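Local structure of importin-95 (Chaetomium thermophilum, 4XRI) at residues P461-L466 with W482-I487; Q830-F835 with K869-G874; F165-Q170 with G211-F216; A744-G749 with D758-L763; I556-E561 with G605-Q610. The protein carries protein cargo into the nucleus as a flexible importin-beta transport receptor built of HEAT repeats, and probably binds a small GTPase. The protein carries 2 engineered substitutions. All coordinates share one frame; numbering follows the deposited sequence.

Interaction 1: residues P461-L466 with W482-I487; sequences PLIRSL and WALMNI
With CG turned anti to the carbonyl carbon (chi1 -64°), Leu466 sends both methyls across the interface, and Ile487, whose CG1 takes the same setting (chi1 -67°), reaches back until CD1 of Ile487 stops 3.5 Å from CD1 of Leu466, tip to tip. The same Ile487 CD1 meets the end of Leu462, whose CD2 lies 3.7 Å away, while Ile487 CG2 touches Ile463 CD1. Beside this cluster Leu484 slides past Leu466 in the opposite direction, its CD2 3.7 Å from both CB and CD1 of Leu466. On the far branch, Leu466 CD2 rests on the CB of Ala483, at 3.8 Å.

These side chains join consecutive helices in a HEAT-repeat solenoid: the segments 461-466 and 482-487, on helices 455-472 and 477-490, run nearly antiparallel (149°), their axes 10.2 Å apart at closest approach. An alanine at Leu484 would remove the branch lying along Leu466 and is likely to leave a gap there, also weakening the contact that Leu484 makes with Val533 of helix 524-539. Leu462 also packs against Met420 and Ile424 of helix 409-425.

No hydrogen bond crosses between the two segments; all six touching residues are buried and aliphatic, so the pairing rests on shape and exclusion of water rather than on directional polar bonds.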
# COMPACT_ATOMS: atom_id res chain seq x y z
N PRO A 461 -34.07 11.53 -4.84
CA PRO A 461 -34.39 10.10 -4.75
C PRO A 461 -33.17 9.24 -4.47
O PRO A 461 -33.25 8.29 -3.70
CB PRO A 461 -34.97 9.78 -6.13
CG PRO A 461 -35.48 11.08 -6.64
CD PRO A 461 -34.50 12.09 -6.14
N LEU A 462 -32.05 9.58 -5.10
CA LEU A 462 -30.79 8.87 -4.89
C LEU A 462 -30.42 8.85 -3.42
O LEU A 462 -30.22 7.78 -2.84
CB LEU A 462 -29.67 9.52 -5.71
CG LEU A 462 -28.27 8.93 -5.54
CD1 LEU A 462 -28.27 7.45 -5.86
CD2 LEU A 462 -27.27 9.67 -6.42
N ILE A 463 -30.36 10.03 -2.81
CA ILE A 463 -30.03 10.16 -1.39
C ILE A 463 -31.04 9.40 -0.52
O ILE A 463 -30.66 8.72 0.43
CB ILE A 463 -29.98 11.65 -0.96
CG1 ILE A 463 -28.55 12.17 -1.03
CG2 ILE A 463 -30.51 11.84 0.45
CD1 ILE A 463 -28.15 12.69 -2.39
N ARG A 464 -32.32 9.51 -0.87
CA ARG A 464 -33.38 8.89 -0.08
C ARG A 464 -33.26 7.37 -0.08
O ARG A 464 -33.44 6.73 0.95
CB ARG A 464 -34.75 9.32 -0.61
CG ARG A 464 -35.89 9.09 0.37
CD ARG A 464 -37.17 9.74 -0.12
NE ARG A 464 -37.62 9.16 -1.38
CZ ARG A 464 -38.54 9.72 -2.17
NH1 ARG A 464 -38.89 9.12 -3.31
NH2 ARG A 464 -39.09 10.87 -1.84
N SER A 465 -32.95 6.80 -1.24
CA SER A 465 -32.82 5.36 -1.39
C SER A 465 -31.60 4.83 -0.64
O SER A 465 -31.64 3.77 -0.02
CB SER A 465 -32.72 4.98 -2.87
OG SER A 465 -31.51 5.44 -3.44
N LEU A 466 -30.51 5.59 -0.70
CA LEU A 466 -29.28 5.22 -0.01
C LEU A 466 -29.46 5.26 1.50
O LEU A 466 -29.01 4.36 2.21
CB LEU A 466 -28.13 6.13 -0.44
CG LEU A 466 -27.76 6.04 -1.92
CD1 LEU A 466 -26.93 7.23 -2.33
CD2 LEU A 466 -27.03 4.75 -2.22
N TRP A 482 -20.66 4.52 1.40
CA TRP A 482 -19.65 4.88 0.41
C TRP A 482 -20.21 5.79 -0.68
O TRP A 482 -19.61 6.81 -1.04
CB TRP A 482 -19.05 3.63 -0.24
CG TRP A 482 -18.00 3.96 -1.25
CD1 TRP A 482 -16.81 4.58 -1.00
CD2 TRP A 482 -18.03 3.71 -2.66
NE1 TRP A 482 -16.10 4.72 -2.17
CE2 TRP A 482 -16.83 4.20 -3.20
CE3 TRP A 482 -18.97 3.12 -3.52
CZ2 TRP A 482 -16.53 4.11 -4.56
CZ3 TRP A 482 -18.66 3.03 -4.87
CH2 TRP A 482 -17.45 3.53 -5.38
N ALA A 483 -21.38 5.41 -1.20
CA ALA A 483 -22.08 6.19 -2.21
C ALA A 483 -22.43 7.58 -1.69
O ALA A 483 -22.21 8.58 -2.37
CB ALA A 483 -23.34 5.46 -2.66
N LEU A 484 -22.96 7.63 -0.47
CA LEU A 484 -23.33 8.89 0.17
C LEU A 484 -22.15 9.84 0.36
O LEU A 484 -22.28 11.05 0.18
CB LEU A 484 -23.99 8.61 1.53
CG LEU A 484 -25.43 8.10 1.48
CD1 LEU A 484 -25.93 7.80 2.88
CD2 LEU A 484 -26.31 9.14 0.81
N MET A 485 -21.00 9.28 0.72
CA MET A 485 -19.77 10.05 0.87
C MET A 485 -19.34 10.67 -0.45
O MET A 485 -18.99 11.86 -0.51
CB MET A 485 -18.65 9.18 1.43
CG MET A 485 -18.71 8.94 2.93
SD MET A 485 -17.16 8.29 3.56
CE MET A 485 -17.05 6.74 2.68
N ASN A 486 -19.36 9.87 -1.51
CA ASN A 486 -19.08 10.34 -2.86
C ASN A 486 -19.94 11.54 -3.25
O ASN A 486 -19.43 12.53 -3.76
CB ASN A 486 -19.30 9.21 -3.88
CG ASN A 486 -18.15 8.22 -3.90
OD1 ASN A 486 -17.01 8.56 -3.62
ND2 ASN A 486 -18.45 6.97 -4.26
N ILE A 487 -21.24 11.42 -2.99
CA ILE A 487 -22.19 12.48 -3.29
C ILE A 487 -21.88 13.77 -2.53
O ILE A 487 -21.90 14.86 -3.11
CB ILE A 487 -23.62 12.03 -2.94
CG1 ILE A 487 -24.05 10.91 -3.88
CG2 ILE A 487 -24.59 13.20 -3.02
CD1 ILE A 487 -25.26 10.16 -3.39

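Interaction 2: residues Q830-F835 with K869-G874; sequences QLADAF and KRQIAG
Phe835 and Gln871 cross obliquely where the last modelled helix of the solenoid, 855-872, meets the short helix 832-835, a pairing of an importin-beta C-terminal helix end with a helix start. Ring and amide planes stand 62° apart. Gln871 CG comes to 3.6 Å from CD1 of Phe835 and approaches the ring at a slant, while Gln871 OE1 reaches its edge in the plane of the ring, 3.7 Å from the same CD1. The bend about the CB-CG bond of the glutamine (chi2 -80°) turns the amide across the ring and carries OE1 up to the first turn of the other helix.

There the oxygen faces the backbone around Leu831, the N-cap residue, lying 3.5 Å from Leu831 C. It is also 3.2 Å from Ala832 N, but the angle is poor and this is not a hydrogen bond. The other end of the amide is held, if loosely: Gln871 NE2 gives weak hydrogen bonds to the carbonyl oxygens of Ala823 and Tyr826. A leucine in place of Gln871 would probably leave those two carbonyls without this donor.

Behind the contact, Phe835 packs on Ile819 and Leu822 of helix 809-825 and meets the ring of Phe795 edge-to-face, which joins this corner to the preceding helices. Closer to solvent the backbones come together: CA of Ala832 is 5.1 Å from CA of Ile872, and Ala832 CB sits 3.7 Å from the carbonyl O of Gln871.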
# COMPACT_ATOMS: atom_id res chain seq x y z
N GLN A 830 25.43 40.78 -1.24
CA GLN A 830 26.45 40.11 -0.45
C GLN A 830 26.57 38.66 -0.90
O GLN A 830 27.56 37.98 -0.62
CB GLN A 830 26.13 40.18 1.05
CG GLN A 830 25.63 41.54 1.50
CD GLN A 830 25.39 41.59 2.99
OE1 GLN A 830 26.10 40.96 3.77
NE2 GLN A 830 24.37 42.35 3.40
N LEU A 831 25.54 38.19 -1.60
CA LEU A 831 25.50 36.83 -2.11
C LEU A 831 25.35 36.82 -3.62
O LEU A 831 24.99 35.79 -4.21
CB LEU A 831 24.36 36.04 -1.47
CG LEU A 831 24.28 35.98 0.05
CD1 LEU A 831 23.15 35.06 0.48
CD2 LEU A 831 25.60 35.52 0.65
N ALA A 832 25.62 37.96 -4.25
CA ALA A 832 25.48 38.10 -5.70
C ALA A 832 26.32 37.07 -6.44
O ALA A 832 25.89 36.53 -7.45
CB ALA A 832 25.86 39.51 -6.13
N ASP A 833 27.51 36.81 -5.91
CA ASP A 833 28.41 35.81 -6.49
C ASP A 833 27.78 34.43 -6.52
O ASP A 833 27.76 33.76 -7.55
CB ASP A 833 29.73 35.76 -5.71
CG ASP A 833 30.58 36.99 -5.92
OD1 ASP A 833 30.34 37.72 -6.91
OD2 ASP A 833 31.50 37.22 -5.11
N ALA A 834 27.28 34.00 -5.37
CA ALA A 834 26.70 32.67 -5.24
C ALA A 834 25.40 32.53 -6.03
O ALA A 834 25.01 31.42 -6.41
CB ALA A 834 26.46 32.34 -3.77
N PHE A 835 24.72 33.65 -6.28
CA PHE A 835 23.44 33.62 -6.96
C PHE A 835 23.57 33.61 -8.48
O PHE A 835 22.76 33.00 -9.18
CB PHE A 835 22.59 34.82 -6.53
CG PHE A 835 21.88 34.62 -5.22
CD1 PHE A 835 21.86 35.62 -4.27
CD2 PHE A 835 21.24 33.42 -4.93
CE1 PHE A 835 21.22 35.44 -3.06
CE2 PHE A 835 20.59 33.24 -3.73
CZ PHE A 835 20.58 34.25 -2.79
N LYS A 869 17.56 38.23 -9.46
CA LYS A 869 17.76 39.44 -10.26
C LYS A 869 18.02 40.72 -9.45
O LYS A 869 18.90 41.49 -9.80
CB LYS A 869 16.56 39.63 -11.18
CG LYS A 869 16.52 38.68 -12.34
CD LYS A 869 15.40 38.95 -13.29
CE LYS A 869 15.45 38.01 -14.47
NZ LYS A 869 14.25 38.14 -15.35
N ARG A 870 17.29 40.92 -8.36
CA ARG A 870 17.50 42.11 -7.53
C ARG A 870 18.80 42.00 -6.73
O ARG A 870 19.30 42.99 -6.20
CB ARG A 870 16.32 42.34 -6.57
CG ARG A 870 14.98 42.44 -7.28
CD ARG A 870 13.96 43.25 -6.48
NE ARG A 870 13.78 42.75 -5.11
CZ ARG A 870 12.61 42.71 -4.49
NH1 ARG A 870 12.54 42.25 -3.24
NH2 ARG A 870 11.51 43.12 -5.10
N GLN A 871 19.34 40.79 -6.65
CA GLN A 871 20.66 40.56 -6.06
C GLN A 871 21.79 40.89 -7.04
O GLN A 871 22.77 41.53 -6.66
CB GLN A 871 20.80 39.11 -5.58
CG GLN A 871 20.44 38.90 -4.12
CD GLN A 871 21.56 39.31 -3.18
OE1 GLN A 871 22.74 39.14 -3.49
NE2 GLN A 871 21.19 39.86 -2.02
N ILE A 872 21.67 40.45 -8.29
CA ILE A 872 22.80 40.58 -9.24
C ILE A 872 23.34 42.02 -9.30
O ILE A 872 24.55 42.24 -9.35
CB ILE A 872 22.42 40.11 -10.69
CG1 ILE A 872 22.53 38.58 -10.83
CG2 ILE A 872 23.18 40.86 -11.73
CD1 ILE A 872 21.28 37.88 -10.36
N ALA A 873 22.43 42.99 -9.32
CA ALA A 873 22.83 44.39 -9.34
C ALA A 873 22.73 45.01 -7.95
O ALA A 873 21.64 45.14 -7.39
CB ALA A 873 21.99 45.17 -10.34
N GLY A 874 23.87 45.42 -7.41
CA GLY A 874 23.91 46.08 -6.11
C GLY A 874 23.80 47.58 -6.26
O GLY A 874 23.72 48.10 -7.37

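Interaction 3: residues F165-Q170 with G211-F216; sequences FICETQ and GDSLEF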
# COMPACT_ATOMS: atom_id res chain seq x y z
N PHE A 165 13.03 -24.20 -6.99
CA PHE A 165 13.32 -23.47 -5.75
C PHE A 165 14.64 -22.71 -5.86
O PHE A 165 14.74 -21.55 -5.44
CB PHE A 165 13.38 -24.42 -4.55
CG PHE A 165 12.04 -24.95 -4.13
CD1 PHE A 165 10.87 -24.45 -4.68
CD2 PHE A 165 11.95 -25.94 -3.16
CE1 PHE A 165 9.64 -24.93 -4.28
CE2 PHE A 165 10.72 -26.42 -2.75
CZ PHE A 165 9.56 -25.91 -3.31
N ILE A 166 15.64 -23.37 -6.42
CA ILE A 166 16.97 -22.79 -6.57
C ILE A 166 16.97 -21.67 -7.61
O ILE A 166 17.55 -20.61 -7.39
CB ILE A 166 17.99 -23.88 -6.96
CG1 ILE A 166 18.22 -24.83 -5.78
CG2 ILE A 166 19.31 -23.25 -7.39
CD1 ILE A 166 19.04 -26.05 -6.12
N CYS A 167 16.31 -21.91 -8.74
CA CYS A 167 16.30 -20.94 -9.83
C CYS A 167 15.45 -19.71 -9.54
O CYS A 167 15.69 -18.64 -10.10
CB CYS A 167 15.81 -21.61 -11.12
SG CYS A 167 17.04 -22.67 -11.92
N GLU A 168 14.45 -19.84 -8.67
CA GLU A 168 13.57 -18.72 -8.37
C GLU A 168 14.20 -17.76 -7.37
O GLU A 168 13.79 -16.61 -7.26
CB GLU A 168 12.22 -19.20 -7.83
CG GLU A 168 12.23 -19.64 -6.38
CD GLU A 168 10.84 -19.93 -5.85
OE1 GLU A 168 10.73 -20.62 -4.81
OE2 GLU A 168 9.85 -19.48 -6.46
N THR A 169 15.20 -18.25 -6.64
CA THR A 169 15.87 -17.46 -5.62
C THR A 169 16.50 -16.22 -6.23
O THR A 169 17.47 -16.30 -6.98
CB THR A 169 16.96 -18.27 -4.89
OG1 THR A 169 16.36 -19.40 -4.25
CG2 THR A 169 17.65 -17.40 -3.84
N GLN A 170 15.94 -15.07 -5.89
CA GLN A 170 16.37 -13.79 -6.44
C GLN A 170 17.65 -13.31 -5.77
O GLN A 170 17.65 -12.36 -4.98
CB GLN A 170 15.25 -12.76 -6.28
CG GLN A 170 13.87 -13.38 -6.32
CD GLN A 170 12.76 -12.36 -6.20
OE1 GLN A 170 12.35 -12.01 -5.09
NE2 GLN A 170 12.26 -11.90 -7.33
N GLY A 211 7.73 -22.27 -14.34
CA GLY A 211 7.16 -21.03 -13.86
C GLY A 211 8.06 -20.36 -12.85
O GLY A 211 8.31 -19.16 -12.92
N ASP A 212 8.57 -21.15 -11.91
CA ASP A 212 9.47 -20.65 -10.88
C ASP A 212 10.82 -20.21 -11.45
O ASP A 212 11.51 -19.38 -10.86
CB ASP A 212 9.69 -21.71 -9.79
CG ASP A 212 8.45 -21.95 -8.95
OD1 ASP A 212 7.57 -21.06 -8.91
OD2 ASP A 212 8.35 -23.02 -8.32
N SER A 213 11.19 -20.77 -12.59
CA SER A 213 12.52 -20.55 -13.14
C SER A 213 12.54 -19.52 -14.27
O SER A 213 13.56 -19.34 -14.93
CB SER A 213 13.11 -21.87 -13.65
OG SER A 213 13.06 -22.87 -12.64
N LEU A 214 11.41 -18.85 -14.48
CA LEU A 214 11.23 -17.97 -15.63
C LEU A 214 12.29 -16.87 -15.75
O LEU A 214 12.87 -16.69 -16.82
CB LEU A 214 9.84 -17.33 -15.59
CG LEU A 214 8.75 -18.20 -16.20
CD1 LEU A 214 7.39 -17.52 -16.08
CD2 LEU A 214 9.07 -18.50 -17.65
N GLU A 215 12.53 -16.16 -14.66
CA GLU A 215 13.52 -15.09 -14.65
C GLU A 215 14.90 -15.62 -15.05
O GLU A 215 15.64 -14.96 -15.77
CB GLU A 215 13.59 -14.43 -13.27
CG GLU A 215 12.31 -13.72 -12.86
CD GLU A 215 12.50 -12.79 -11.68
OE1 GLU A 215 13.58 -12.83 -11.05
OE2 GLU A 215 11.57 -12.01 -11.38
N PHE A 216 15.22 -16.83 -14.60
CA PHE A 216 16.53 -17.42 -14.88
C PHE A 216 16.60 -18.08 -16.26
O PHE A 216 17.34 -17.62 -17.13
CB PHE A 216 16.91 -18.43 -13.80
CG PHE A 216 18.15 -19.22 -14.13
CD1 PHE A 216 19.41 -18.65 -14.00
CD2 PHE A 216 18.06 -20.53 -14.56
CE1 PHE A 216 20.55 -19.38 -14.31
CE2 PHE A 216 19.19 -21.26 -14.87
CZ PHE A 216 20.44 -20.68 -14.75
O HOH W 1 13.96 -17.48 -12.02
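A sulfur-aromatic contact and a shared water join the C-terminal end of helix 153-168 to the break between helices 200-212 and 214-217, within the HEAT-repeat superhelix. Cys167 touches Phe216 through its sulfur: SG is 3.5 Å from CD2 of the ring and approaches it obliquely, 44° off the ring normal. With its CG anti to the backbone N (chi1 172°), Phe216 swings the ring toward that sulfur. The CB of Cys167 meets Ser213 OG at 3.4 Å, a hydroxyl that hydrogen-bonds the carbonyl O of Ala209 one turn earlier.

Water 1 fills the polar seam. It donates to Cys167 O at 2.8 Å and weakly to Asp212 O, and accepts from Phe216 N at 2.9 Å, so three backbone groups at helix ends are linked without a direct bond across.

Glu168 and Asp212 lie side by side pointing the same way, with Glu168 OE2 3.7 Å from Asp212 OD1. Arg255, in a salt bridge with that OD1, probably offsets the repulsion between the two carboxylates. Glu215 likewise has a partner in Arg175.

Neighbouring helices flank the joint: helix 172-178 packs against Phe216 through Arg175 and Leu178, helix 114-131 receives Phe165, and helix 243-260 packs on Leu214.

Interaction 4: residues A744-G749 with D758-L763; sequences ATITAG and DYVISL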
# COMPACT_ATOMS: atom_id res chain seq x y z
N ALA A 744 21.93 16.68 5.75
CA ALA A 744 22.11 16.95 4.33
C ALA A 744 23.01 15.91 3.65
O ALA A 744 22.96 15.75 2.43
CB ALA A 744 22.68 18.34 4.14
N THR A 745 23.82 15.21 4.44
CA THR A 745 24.75 14.24 3.90
C THR A 745 24.12 12.85 3.77
O THR A 745 24.70 11.96 3.15
CB THR A 745 26.02 14.13 4.76
OG1 THR A 745 25.70 13.52 6.02
CG2 THR A 745 26.63 15.50 5.00
N ILE A 746 22.95 12.68 4.36
CA ILE A 746 22.25 11.40 4.28
C ILE A 746 21.63 11.21 2.90
O ILE A 746 20.79 12.00 2.47
CB ILE A 746 21.16 11.28 5.36
CG1 ILE A 746 21.80 11.27 6.75
CG2 ILE A 746 20.34 10.01 5.15
CD1 ILE A 746 20.80 11.12 7.88
N THR A 747 22.05 10.16 2.20
CA THR A 747 21.56 9.86 0.86
C THR A 747 21.23 8.39 0.71
O THR A 747 21.60 7.56 1.54
CB THR A 747 22.59 10.25 -0.22
OG1 THR A 747 23.84 9.63 0.07
CG2 THR A 747 22.77 11.76 -0.28
N ALA A 748 20.53 8.06 -0.37
CA ALA A 748 20.09 6.68 -0.63
C ALA A 748 21.27 5.80 -1.02
O ALA A 748 21.18 4.57 -0.94
CB ALA A 748 19.03 6.65 -1.70
N GLY A 749 22.36 6.42 -1.45
CA GLY A 749 23.56 5.69 -1.83
C GLY A 749 23.64 5.45 -3.33
O GLY A 749 22.83 6.00 -4.08
N ASP A 758 12.77 8.05 -1.17
CA ASP A 758 11.64 8.83 -0.68
C ASP A 758 11.94 9.46 0.67
O ASP A 758 11.59 10.62 0.91
CB ASP A 758 10.38 7.96 -0.58
CG ASP A 758 9.79 7.64 -1.94
OD1 ASP A 758 10.00 8.43 -2.88
OD2 ASP A 758 9.10 6.60 -2.05
N TYR A 759 12.59 8.70 1.55
CA TYR A 759 12.93 9.20 2.88
C TYR A 759 13.83 10.43 2.80
O TYR A 759 13.63 11.41 3.53
CB TYR A 759 13.61 8.12 3.71
CG TYR A 759 14.12 8.63 5.04
CD1 TYR A 759 15.46 8.93 5.23
CD2 TYR A 759 13.25 8.82 6.10
CE1 TYR A 759 15.92 9.41 6.44
CE2 TYR A 759 13.70 9.29 7.32
CZ TYR A 759 15.04 9.59 7.48
OH TYR A 759 15.49 10.06 8.69
N VAL A 760 14.82 10.38 1.91
CA VAL A 760 15.78 11.47 1.77
C VAL A 760 15.13 12.70 1.14
O VAL A 760 15.44 13.83 1.52
CB VAL A 760 16.99 11.02 0.92
CG1 VAL A 760 17.87 12.21 0.54
CG2 VAL A 760 17.80 9.97 1.67
N ILE A 761 14.23 12.48 0.18
CA ILE A 761 13.46 13.57 -0.39
C ILE A 761 12.64 14.25 0.71
O ILE A 761 12.62 15.47 0.83
CB ILE A 761 12.51 13.09 -1.50
CG1 ILE A 761 13.31 12.66 -2.74
CG2 ILE A 761 11.53 14.20 -1.88
CD1 ILE A 761 12.44 12.18 -3.87
N SER A 762 11.97 13.43 1.52
CA SER A 762 11.19 13.93 2.63
C SER A 762 12.07 14.65 3.65
O SER A 762 11.70 15.70 4.18
CB SER A 762 10.43 12.79 3.31
OG SER A 762 9.76 13.25 4.47
N LEU A 763 13.23 14.06 3.93
CA LEU A 763 14.17 14.62 4.89
C LEU A 763 14.63 16.01 4.46
O LEU A 763 14.66 16.95 5.27
CB LEU A 763 15.38 13.70 5.06
CG LEU A 763 16.48 14.17 6.01
CD1 LEU A 763 15.95 14.23 7.43
CD2 LEU A 763 17.68 13.24 5.93
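Val760 faces the loop 744-749 from helix 754-780, and its two methyls do most of the touching. From CB, which leaves the helix toward the loop, CG1 stands anti to the backbone N (chi1 170°) and ends 3.5 Å from the carbonyl O of Ile746. The second methyl, CG2, lies anti to the carbonyl carbon and reaches further along the loop: it is 3.7 Å from the same Ile746 O, 3.8 Å from Thr747 CA and 3.9 Å from Ala748 N. Both branches of the valine therefore bear mainly on backbone, both resting on the carbonyl O of Ile746 while CG2 alone extends to the residues that follow, and the CA atoms of Thr747 and Val760 come within 6.1 Å.

One turn further along the helix, Leu763 takes the Ile746 side chain. Its CD2 sits 4.0 Å from Ile746 CB, whereas CG2 of Ile746 leans back toward Val760 CG2, a looser approach at 4.3 Å.

The loop follows helix 730-743 and folds back over the helix it leads into, a local turnaround in the helical-repeat solenoid. Ile746 is also covered by Leu706 and by Met756, and Leu763 packs on Leu715 of helix 711-725. Nearby, Arg764 NH1 hydrogen-bonds the carbonyl O of Ala744.

No hydrogen bond runs between the two segments. Methyls laid against an extended backbone supply the contact, so the loop is held here by van der Waals packing, with polar fixing left to neighbours such as Arg764.

Interaction 5: residues I556-E561 with G605-Q610; sequences ILQRLE and GDRIMQ
Arg607 grips Glu561 side-on with two nitrogens, one to each carboxylate oxygen. NE donates to Glu561 OE2 at 2.6 Å and NH2 of Arg607 to Glu561 OE1 at 2.9 Å, both nearly straight (174° and 176°). Each oxygen lies in the guanidinium plane and is met on its syn side, though the carboxylate is rotated, its plane 30° from that of the guanidinium. An extended arginine chain, with CG anti to the backbone N, carries the group across. Water 2 adds a second link, donating to Glu561 OE2 and to Arg607 O, 2.8 Å from the latter.

The salt bridge spans two helices of the HEAT-repeat array: the segments 556-561 and 605-610, on helices 546-567 and 605-616, run roughly parallel, their axes 10.5 Å apart at closest approach.

Underneath the charged pair, Leu557 CB lies over one face of the guanidinium, toward its rim, and Leu557 CD1 comes 3.9 Å from Arg607 CD. Deeper in, Leu557 crosses Ile608 at about a right angle, and both its methyls, CD1 and CD2, sit 3.8 Å from Ile608 CG1. Ile608 also packs on Leu636 of helix 625-640.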
# COMPACT_ATOMS: atom_id res chain seq x y z
N ILE A 556 -22.41 15.80 19.32
CA ILE A 556 -21.20 14.98 19.25
C ILE A 556 -20.41 15.07 20.55
O ILE A 556 -19.92 14.07 21.07
CB ILE A 556 -20.30 15.41 18.08
CG1 ILE A 556 -21.01 15.18 16.75
CG2 ILE A 556 -18.98 14.67 18.12
CD1 ILE A 556 -21.45 13.75 16.53
N LEU A 557 -20.29 16.29 21.07
CA LEU A 557 -19.63 16.53 22.35
C LEU A 557 -20.32 15.78 23.49
O LEU A 557 -19.65 15.19 24.34
CB LEU A 557 -19.60 18.03 22.65
CG LEU A 557 -18.39 18.80 22.13
CD1 LEU A 557 -18.57 20.29 22.34
CD2 LEU A 557 -17.13 18.30 22.81
N GLN A 558 -21.64 15.81 23.49
CA GLN A 558 -22.43 15.11 24.50
C GLN A 558 -22.18 13.60 24.46
O GLN A 558 -22.01 12.96 25.50
CB GLN A 558 -23.92 15.41 24.30
CG GLN A 558 -24.80 14.98 25.45
CD GLN A 558 -26.23 15.48 25.31
OE1 GLN A 558 -26.54 16.28 24.42
NE2 GLN A 558 -27.11 15.02 26.19
N ARG A 559 -22.13 13.05 23.25
CA ARG A 559 -21.86 11.63 23.05
C ARG A 559 -20.44 11.26 23.47
O ARG A 559 -20.22 10.19 24.05
CB ARG A 559 -22.10 11.24 21.59
CG ARG A 559 -23.56 11.26 21.17
CD ARG A 559 -23.75 10.66 19.78
NE ARG A 559 -25.14 10.72 19.36
CZ ARG A 559 -25.61 10.20 18.23
NH1 ARG A 559 -24.80 9.57 17.40
NH2 ARG A 559 -26.91 10.31 17.94
N LEU A 560 -19.49 12.14 23.17
CA LEU A 560 -18.11 11.95 23.59
C LEU A 560 -17.99 11.90 25.11
O LEU A 560 -17.31 11.04 25.66
CB LEU A 560 -17.22 13.07 23.03
CG LEU A 560 -16.49 12.78 21.72
CD1 LEU A 560 -15.78 14.04 21.22
CD2 LEU A 560 -15.51 11.65 21.93
N GLU A 561 -18.67 12.83 25.77
CA GLU A 561 -18.70 12.87 27.23
C GLU A 561 -19.30 11.59 27.82
O GLU A 561 -18.87 11.12 28.87
CB GLU A 561 -19.50 14.09 27.71
CG GLU A 561 -18.82 15.42 27.44
CD GLU A 561 -19.75 16.60 27.59
OE1 GLU A 561 -20.97 16.38 27.72
OE2 GLU A 561 -19.26 17.75 27.57
N GLY A 605 -14.91 25.72 23.00
CA GLY A 605 -13.52 25.34 23.19
C GLY A 605 -13.23 24.70 24.53
O GLY A 605 -12.53 23.68 24.61
N ASP A 606 -13.75 25.30 25.60
CA ASP A 606 -13.55 24.78 26.95
C ASP A 606 -14.10 23.37 27.12
O ASP A 606 -13.43 22.49 27.67
CB ASP A 606 -14.20 25.71 27.98
CG ASP A 606 -13.39 26.98 28.21
OD1 ASP A 606 -12.44 27.24 27.44
OD2 ASP A 606 -13.71 27.71 29.17
N ARG A 607 -15.32 23.17 26.64
CA ARG A 607 -15.97 21.86 26.72
C ARG A 607 -15.21 20.82 25.91
O ARG A 607 -15.05 19.68 26.34
CB ARG A 607 -17.42 21.96 26.23
CG ARG A 607 -18.22 20.68 26.41
CD ARG A 607 -19.67 20.89 26.02
NE ARG A 607 -20.49 19.73 26.34
CZ ARG A 607 -21.80 19.65 26.12
NH1 ARG A 607 -22.44 20.67 25.57
NH2 ARG A 607 -22.46 18.55 26.45
N ILE A 608 -14.75 21.22 24.73
CA ILE A 608 -14.01 20.33 23.85
C ILE A 608 -12.72 19.83 24.50
O ILE A 608 -12.48 18.63 24.57
CB ILE A 608 -13.66 21.03 22.52
CG1 ILE A 608 -14.92 21.21 21.67
CG2 ILE A 608 -12.63 20.23 21.74
CD1 ILE A 608 -14.69 21.99 20.39
N MET A 609 -11.90 20.76 24.99
CA MET A 609 -10.64 20.39 25.61
C MET A 609 -10.83 19.60 26.90
O MET A 609 -10.02 18.73 27.22
CB MET A 609 -9.80 21.64 25.90
CG MET A 609 -9.22 22.29 24.64
SD MET A 609 -8.29 21.12 23.63
CE MET A 609 -6.90 20.78 24.69
N GLN A 610 -11.90 19.88 27.63
CA GLN A 610 -12.18 19.17 28.87
C GLN A 610 -12.40 17.68 28.63
O GLN A 610 -11.81 16.84 29.31
CB GLN A 610 -13.39 19.78 29.59
CG GLN A 610 -13.77 19.07 30.88
CD GLN A 610 -12.90 19.46 32.06
OE1 GLN A 610 -12.02 20.32 31.93
NE2 GLN A 610 -13.14 18.85 33.21
O HOH W 2 -16.58 18.42 28.29

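In the fold
From the N terminus, interaction 3 comes first, closing a mostly helical excursion of 40 residues between helix 153-168 and the break at 213. Interaction 1 joins two successive helices across 15 residues, and interaction 5 spans 43, passing over helix 573-597 to pair 546-567 with 605-616. Interaction 4 is the shortest closure, a loop folded onto the helix it enters, and interaction 2 ties 832-835 to the last modelled helix. All five lie in series; none nests or crosses. Interactions 1 and 5 are closest, centres 29 Å apart, whereas interactions 1 and 3 lie on opposite sides of the chain's centre, 49 Å between centres. Each contact joins parts of the solenoid that are near one another in the chain.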